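Local coordinates for MutT/nudix family protein (Streptococcus pneumoniae, PDB 4HFQ) that hydrolyses UDP-linked precursors of peptidoglycan biosynthesis as a UDP-X diphosphatase of the Nudix family, at residues A[172-177]-A[182-187]; A[83-88]-A[94-99]. One frame throughout, in Å; residues are numbered along the deposited sequence.

Contact 1. Residues A[172-177]-A[182-187]; sequences DQLPNL and ITKEQI. With EDO (1,2-ethanediol), chain C.
Leu177 O takes two hydrogen bonds from small molecules that probably come from the crystallisation liquor: 1,2-ethanediol O1 donates to Leu177 O at 3.2 Å, and a di(hydroxyethyl)ether hydroxyl bonds to it as well. The leucine's side chain turns instead to the start of helix 184-194, which begins with a capping box. Thr183 is the N-cap residue: its OG1 accepts from Gln186 N over 3.2 Å, a fairly straight bond (161° at the hydrogen). In return Thr183 N donates to Gln186 OE1 over 2.9 Å, from a position tilted slightly from the carbonyl plane. A bond from Gln186 NE2 to Gln137 OE1 helps fix the orientation of this amide, so the side chain that completes the cap is itself held from the neighbouring loop.

No hydrogen bond joins 172-177 to 182-187; the loop that follows strand 163-170 lies on the helix through apolar contacts. Leu177 carries most of them. With CG beside its own backbone N and anti to the carbonyl carbon (chi1 -60°), it sends CD1 onto the main chain of the first turn, where it comes within 3.4 Å of Lys184 N. The same methyl meets Ile187 CD1 at 3.8 Å, the two side chains reaching for each other tip to tip. Nearer the main chain, Leu177 CB rests against Ile182 O. Leu174 covers the next part of the helix, placing CD1 at 3.9 Å from Ile187 CG2, so Ile187 is held by a different branch for each leucine. The extended Lys184 chain runs obliquely across Leu174 at the more exposed border, where Lys184 CG lies 4.0 Å from Leu174 CD1.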
loop_
_atom_site.group_PDB
_atom_site.type_symbol
_atom_site.label_atom_id
_atom_site.label_comp_id
_atom_site.label_asym_id
_atom_site.label_seq_id
_atom_site.Cartn_x
_atom_site.Cartn_y
_atom_site.Cartn_z
ATOM N N ASP A 172 -12.697 -12.161 23.767
ATOM C CA ASP A 172 -13.486 -11.231 24.585
ATOM C C ASP A 172 -12.757 -10.741 25.848
ATOM O O ASP A 172 -13.369 -10.147 26.740
ATOM C CB ASP A 172 -14.833 -11.875 24.954
ATOM C CG ASP A 172 -14.679 -13.089 25.852
ATOM O OD1 ASP A 172 -13.619 -13.746 25.833
ATOM O OD2 ASP A 172 -15.634 -13.395 26.596
ATOM N N GLN A 173 -11.455 -11.006 25.928
ATOM C CA GLN A 173 -10.635 -10.559 27.055
ATOM C C GLN A 173 -9.319 -9.982 26.538
ATOM O O GLN A 173 -8.227 -10.346 27.008
ATOM C CB GLN A 173 -10.346 -11.722 28.008
ATOM C CG GLN A 173 -11.552 -12.249 28.773
ATOM C CD GLN A 173 -11.240 -13.533 29.515
ATOM O OE1 GLN A 173 -10.237 -13.623 30.231
ATOM N NE2 GLN A 173 -12.093 -14.544 29.345
ATOM N N LEU A 174 -9.432 -9.080 25.566
ATOM C CA LEU A 174 -8.241 -8.506 24.947
ATOM C C LEU A 174 -7.603 -7.469 25.847
ATOM O O LEU A 174 -8.310 -6.739 26.562
ATOM C CB LEU A 174 -8.569 -7.881 23.587
ATOM C CG LEU A 174 -9.071 -8.838 22.504
ATOM C CD1 LEU A 174 -9.632 -8.068 21.309
ATOM C CD2 LEU A 174 -7.997 -9.823 22.051
ATOM N N PRO A 175 -6.262 -7.386 25.818
ATOM C CA PRO A 175 -5.552 -6.411 26.606
ATOM C C PRO A 175 -5.521 -5.055 25.880
ATOM O O PRO A 175 -6.175 -4.883 24.847
ATOM C CB PRO A 175 -4.146 -7.006 26.672
ATOM C CG PRO A 175 -3.978 -7.628 25.313
ATOM C CD PRO A 175 -5.335 -8.172 24.968
ATOM N N ASN A 176 -4.786 -4.092 26.428
ATOM C CA ASN A 176 -4.621 -2.809 25.752
ATOM C C ASN A 176 -3.697 -2.964 24.549
ATOM O O ASN A 176 -2.534 -3.344 24.661
ATOM C CB ASN A 176 -4.131 -1.715 26.693
ATOM C CG ASN A 176 -2.806 -2.047 27.329
ATOM O OD1 ASN A 176 -1.868 -1.253 27.283
ATOM N ND2 ASN A 176 -2.722 -3.223 27.932
ATOM N N LEU A 177 -4.263 -2.650 23.400
ATOM C CA LEU A 177 -3.644 -2.900 22.105
ATOM C C LEU A 177 -2.820 -1.737 21.617
ATOM O O LEU A 177 -3.128 -0.572 21.883
ATOM C CB LEU A 177 -4.719 -3.203 21.078
ATOM C CG LEU A 177 -5.598 -4.418 21.372
ATOM C CD1 LEU A 177 -6.714 -4.552 20.365
ATOM C CD2 LEU A 177 -4.765 -5.687 21.426
ATOM N N ILE A 182 -2.424 -2.974 15.471
ATOM C CA ILE A 182 -3.628 -3.776 15.351
ATOM C C ILE A 182 -4.693 -3.176 16.249
ATOM O O ILE A 182 -4.372 -2.694 17.343
ATOM C CB ILE A 182 -3.384 -5.282 15.692
ATOM C CG1 ILE A 182 -4.420 -6.176 15.000
ATOM C CG2 ILE A 182 -3.313 -5.522 17.211
ATOM C CD1 ILE A 182 -4.300 -6.252 13.482
ATOM N N THR A 183 -5.930 -3.190 15.780
ATOM C CA THR A 183 -7.039 -2.665 16.588
ATOM C C THR A 183 -7.990 -3.782 17.007
ATOM O O THR A 183 -8.020 -4.865 16.411
ATOM C CB THR A 183 -7.854 -1.575 15.855
ATOM O OG1 THR A 183 -8.604 -2.172 14.792
ATOM C CG2 THR A 183 -6.961 -0.463 15.290
ATOM N N LYS A 184 -8.848 -3.484 17.983
ATOM C CA LYS A 184 -9.851 -4.446 18.421
ATOM C C LYS A 184 -10.802 -4.813 17.285
ATOM O O LYS A 184 -11.168 -5.988 17.106
ATOM C CB LYS A 184 -10.617 -3.881 19.621
ATOM C CG LYS A 184 -11.683 -4.825 20.154
ATOM C CD LYS A 184 -12.251 -4.310 21.475
ATOM C CE LYS A 184 -13.392 -5.183 21.945
ATOM N NZ LYS A 184 -13.745 -4.805 23.344
ATOM N N GLU A 185 -11.189 -3.815 16.495
ATOM C CA GLU A 185 -12.057 -4.076 15.375
ATOM C C GLU A 185 -11.403 -5.050 14.387
ATOM O O GLU A 185 -12.057 -5.953 13.879
ATOM C CB GLU A 185 -12.426 -2.774 14.663
ATOM C CG GLU A 185 -13.427 -2.997 13.557
ATOM C CD GLU A 185 -13.755 -1.753 12.763
ATOM O OE1 GLU A 185 -13.119 -0.697 12.967
ATOM O OE2 GLU A 185 -14.664 -1.845 11.908
ATOM N N GLN A 186 -10.113 -4.864 14.119
ATOM C CA GLN A 186 -9.429 -5.769 13.215
ATOM C C GLN A 186 -9.382 -7.178 13.801
ATOM O O GLN A 186 -9.621 -8.136 13.068
ATOM C CB GLN A 186 -8.020 -5.259 12.923
ATOM C CG GLN A 186 -7.982 -4.051 11.987
ATOM C CD GLN A 186 -6.619 -3.402 11.895
ATOM O OE1 GLN A 186 -5.864 -3.337 12.863
ATOM N NE2 GLN A 186 -6.271 -2.928 10.670
ATOM N N ILE A 187 -9.069 -7.288 15.104
ATOM C CA ILE A 187 -9.019 -8.599 15.755
ATOM C C ILE A 187 -10.376 -9.297 15.657
ATOM O O ILE A 187 -10.453 -10.494 15.382
ATOM C CB ILE A 187 -8.513 -8.487 17.203
ATOM C CG1 ILE A 187 -7.013 -8.152 17.162
ATOM C CG2 ILE A 187 -8.765 -9.793 17.969
ATOM C CD1 ILE A 187 -6.390 -7.808 18.492
HETATM C C1 EDO C . -0.709 2.553 20.741
HETATM O O1 EDO C . -2.123 2.363 20.926
HETATM C C2 EDO C . -0.380 2.875 19.284
HETATM O O2 EDO C . 0.378 1.834 18.641
#

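Contact 2. Residues A[83-88]-A[94-99]; sequences CLVRGQ and ALPGGF. With SO4 (sulfate ion), chain G.
Val85 and Ala94 form an antiparallel hydrogen-bonded pair between strands 81-87 and 93-99, closed by two bonds: Val85 N to Ala94 O at 2.9 Å, almost straight at 171°, and Ala94 N to Val85 O at 3.0 Å. Ala94 O also receives a CA-H...O contact from Leu84 CA, at 3.4 Å. Beyond this pair the second strand leaves the regular pattern at Leu95 and Pro96, and side chains take over.

Leu84 and Leu95 meet on one face of the hairpin, with Leu84 CD2 at 3.7 Å from Leu95 CD2; the same Leu84 methyl also lies against the carbonyl of Ala94. Val85 points to the other face together with Ala94, and there the Pro96 ring packs against the strand. Its CG lies 4.2 Å from Val85 CG1, the two side chains crossing at a slant, and it also faces the sulfur of Cys83. Pro96 CD meanwhile sits 3.7 Å from Cys83 O, so the ring leans on both main chain and side chains of the first strand.

Arg86 turns away from the hairpin partner. Bent at chi3 (65°), it brings its guanidinium to a sulfate, where Arg86 NH2 donates to sulfate O3 at 2.8 Å with O3 lying in the guanidinium plane, and Arg86 NH1 donates to sulfate O2. Glu90 O, in the hairpin loop, is a further acceptor for NH1. The sulfate probably comes from the crystallisation liquor.

Past Pro96, Gly97 N donates to Glu117 OE1, and Phe99 packs its ring against Tyr65 of the second subunit. This hairpin, running out through a Gly-Gly pair, leads into the region of the Nudix box, the loop-helix-loop motif of the family, whose helix is probably 106-118.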
loop_
_atom_site.group_PDB
_atom_site.type_symbol
_atom_site.label_atom_id
_atom_site.label_comp_id
_atom_site.label_asym_id
_atom_site.label_seq_id
_atom_site.Cartn_x
_atom_site.Cartn_y
_atom_site.Cartn_z
ATOM N N CYS A 83 -2.538 -15.218 20.051
ATOM C CA CYS A 83 -1.193 -14.847 20.490
ATOM C C CYS A 83 -0.954 -13.349 20.309
ATOM O O CYS A 83 -1.128 -12.821 19.200
ATOM C CB CYS A 83 -0.152 -15.618 19.692
ATOM S SG CYS A 83 1.539 -15.193 20.155
ATOM N N LEU A 84 -0.584 -12.657 21.376
ATOM C CA LEU A 84 -0.164 -11.264 21.294
ATOM C C LEU A 84 1.178 -11.092 21.972
ATOM O O LEU A 84 1.535 -11.834 22.906
ATOM C CB LEU A 84 -1.187 -10.303 21.921
ATOM C CG LEU A 84 -2.578 -10.269 21.312
ATOM C CD1 LEU A 84 -3.542 -9.447 22.143
ATOM C CD2 LEU A 84 -2.581 -9.750 19.875
ATOM N N VAL A 85 1.965 -10.152 21.462
ATOM C CA VAL A 85 3.258 -9.828 22.045
ATOM C C VAL A 85 3.319 -8.387 22.489
ATOM O O VAL A 85 2.627 -7.525 21.956
ATOM C CB VAL A 85 4.444 -10.160 21.091
ATOM C CG1 VAL A 85 4.562 -11.663 20.911
ATOM C CG2 VAL A 85 4.305 -9.455 19.736
ATOM N N ARG A 86 4.145 -8.134 23.504
ATOM C CA ARG A 86 4.363 -6.779 24.009
ATOM C C ARG A 86 5.827 -6.425 23.840
ATOM O O ARG A 86 6.703 -7.148 24.313
ATOM C CB ARG A 86 3.914 -6.659 25.483
ATOM C CG ARG A 86 4.100 -5.268 26.079
ATOM C CD ARG A 86 3.518 -5.154 27.488
ATOM N NE ARG A 86 4.208 -5.993 28.473
ATOM C CZ ARG A 86 5.338 -5.663 29.093
ATOM N NH1 ARG A 86 5.964 -4.517 28.829
ATOM N NH2 ARG A 86 5.869 -6.493 29.978
ATOM N N GLY A 87 6.084 -5.326 23.126
ATOM C CA GLY A 87 7.464 -4.905 22.877
ATOM C C GLY A 87 8.163 -4.384 24.120
ATOM O O GLY A 87 7.518 -3.834 25.021
ATOM N N GLN A 88 9.480 -4.529 24.160
ATOM C CA GLN A 88 10.276 -3.845 25.192
ATOM C C GLN A 88 10.023 -2.344 25.153
ATOM O O GLN A 88 9.912 -1.745 24.077
ATOM C CB GLN A 88 11.779 -4.133 25.036
ATOM C CG GLN A 88 12.176 -5.599 25.195
ATOM C CD GLN A 88 12.209 -6.121 26.637
ATOM O OE1 GLN A 88 12.576 -7.274 26.867
ATOM N NE2 GLN A 88 11.817 -5.294 27.605
ATOM N N ALA A 94 0.299 -6.384 20.499
ATOM C CA ALA A 94 -0.078 -6.514 19.075
ATOM C C ALA A 94 0.154 -7.929 18.594
ATOM O O ALA A 94 0.825 -8.725 19.250
ATOM C CB ALA A 94 0.711 -5.536 18.204
ATOM N N LEU A 95 -0.375 -8.242 17.406
ATOM C CA LEU A 95 -0.045 -9.515 16.758
ATOM C C LEU A 95 1.436 -9.481 16.383
ATOM O O LEU A 95 1.950 -8.403 16.020
ATOM C CB LEU A 95 -0.858 -9.711 15.470
ATOM C CG LEU A 95 -2.382 -9.689 15.566
ATOM C CD1 LEU A 95 -3.001 -9.696 14.178
ATOM C CD2 LEU A 95 -2.879 -10.907 16.333
ATOM N N PRO A 96 2.143 -10.625 16.459
ATOM C CA PRO A 96 3.535 -10.650 16.002
ATOM C C PRO A 96 3.633 -10.180 14.549
ATOM O O PRO A 96 2.720 -10.400 13.762
ATOM C CB PRO A 96 3.931 -12.130 16.119
ATOM C CG PRO A 96 3.010 -12.670 17.177
ATOM C CD PRO A 96 1.706 -11.945 16.953
ATOM N N GLY A 97 4.736 -9.522 14.224
ATOM C CA GLY A 97 4.986 -9.045 12.855
ATOM C C GLY A 97 5.787 -7.767 12.853
ATOM O O GLY A 97 6.551 -7.480 13.788
ATOM N N GLY A 98 5.622 -6.992 11.790
ATOM C CA GLY A 98 6.425 -5.789 11.589
ATOM C C GLY A 98 6.482 -5.472 10.113
ATOM O O GLY A 98 5.785 -6.053 9.318
ATOM N N PHE A 99 7.318 -4.517 9.742
ATOM C CA PHE A 99 7.401 -4.160 8.335
ATOM C C PHE A 99 7.999 -5.311 7.526
ATOM O O PHE A 99 8.775 -6.132 8.042
ATOM C CB PHE A 99 8.125 -2.807 8.132
ATOM C CG PHE A 99 9.605 -2.863 8.343
ATOM C CD1 PHE A 99 10.451 -3.212 7.295
ATOM C CD2 PHE A 99 10.168 -2.531 9.577
ATOM C CE1 PHE A 99 11.827 -3.257 7.476
ATOM C CE2 PHE A 99 11.554 -2.580 9.766
ATOM C CZ PHE A 99 12.380 -2.953 8.713
HETATM S S SO4 G . 8.439 -4.370 31.604
HETATM O O1 SO4 G . 9.696 -3.644 31.408
HETATM O O2 SO4 G . 7.349 -3.480 31.139
HETATM O O3 SO4 G . 8.438 -5.674 30.888
HETATM O O4 SO4 G . 8.397 -4.628 33.054
#

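From the N terminus, the chain leaves its helical part and enters the Nudix sheet, where contact 2 comes first, closing the short hairpin loop between strands 81-87 and 93-99. Helix 106-118 and several further strands follow before contact 1 closes a second short loop, between the end of strand 163-170 and helix 184-194. The two closures are in series, neither enclosing nor crossing the other, yet they pack together in space with centres about 12 Å apart. Leu84 touches Pro175 and Leu177, while Ile182 reaches Ala94 and Leu95. The loop and helix start of contact 1 thus lie over the Leu84-Leu95 face of the hairpin.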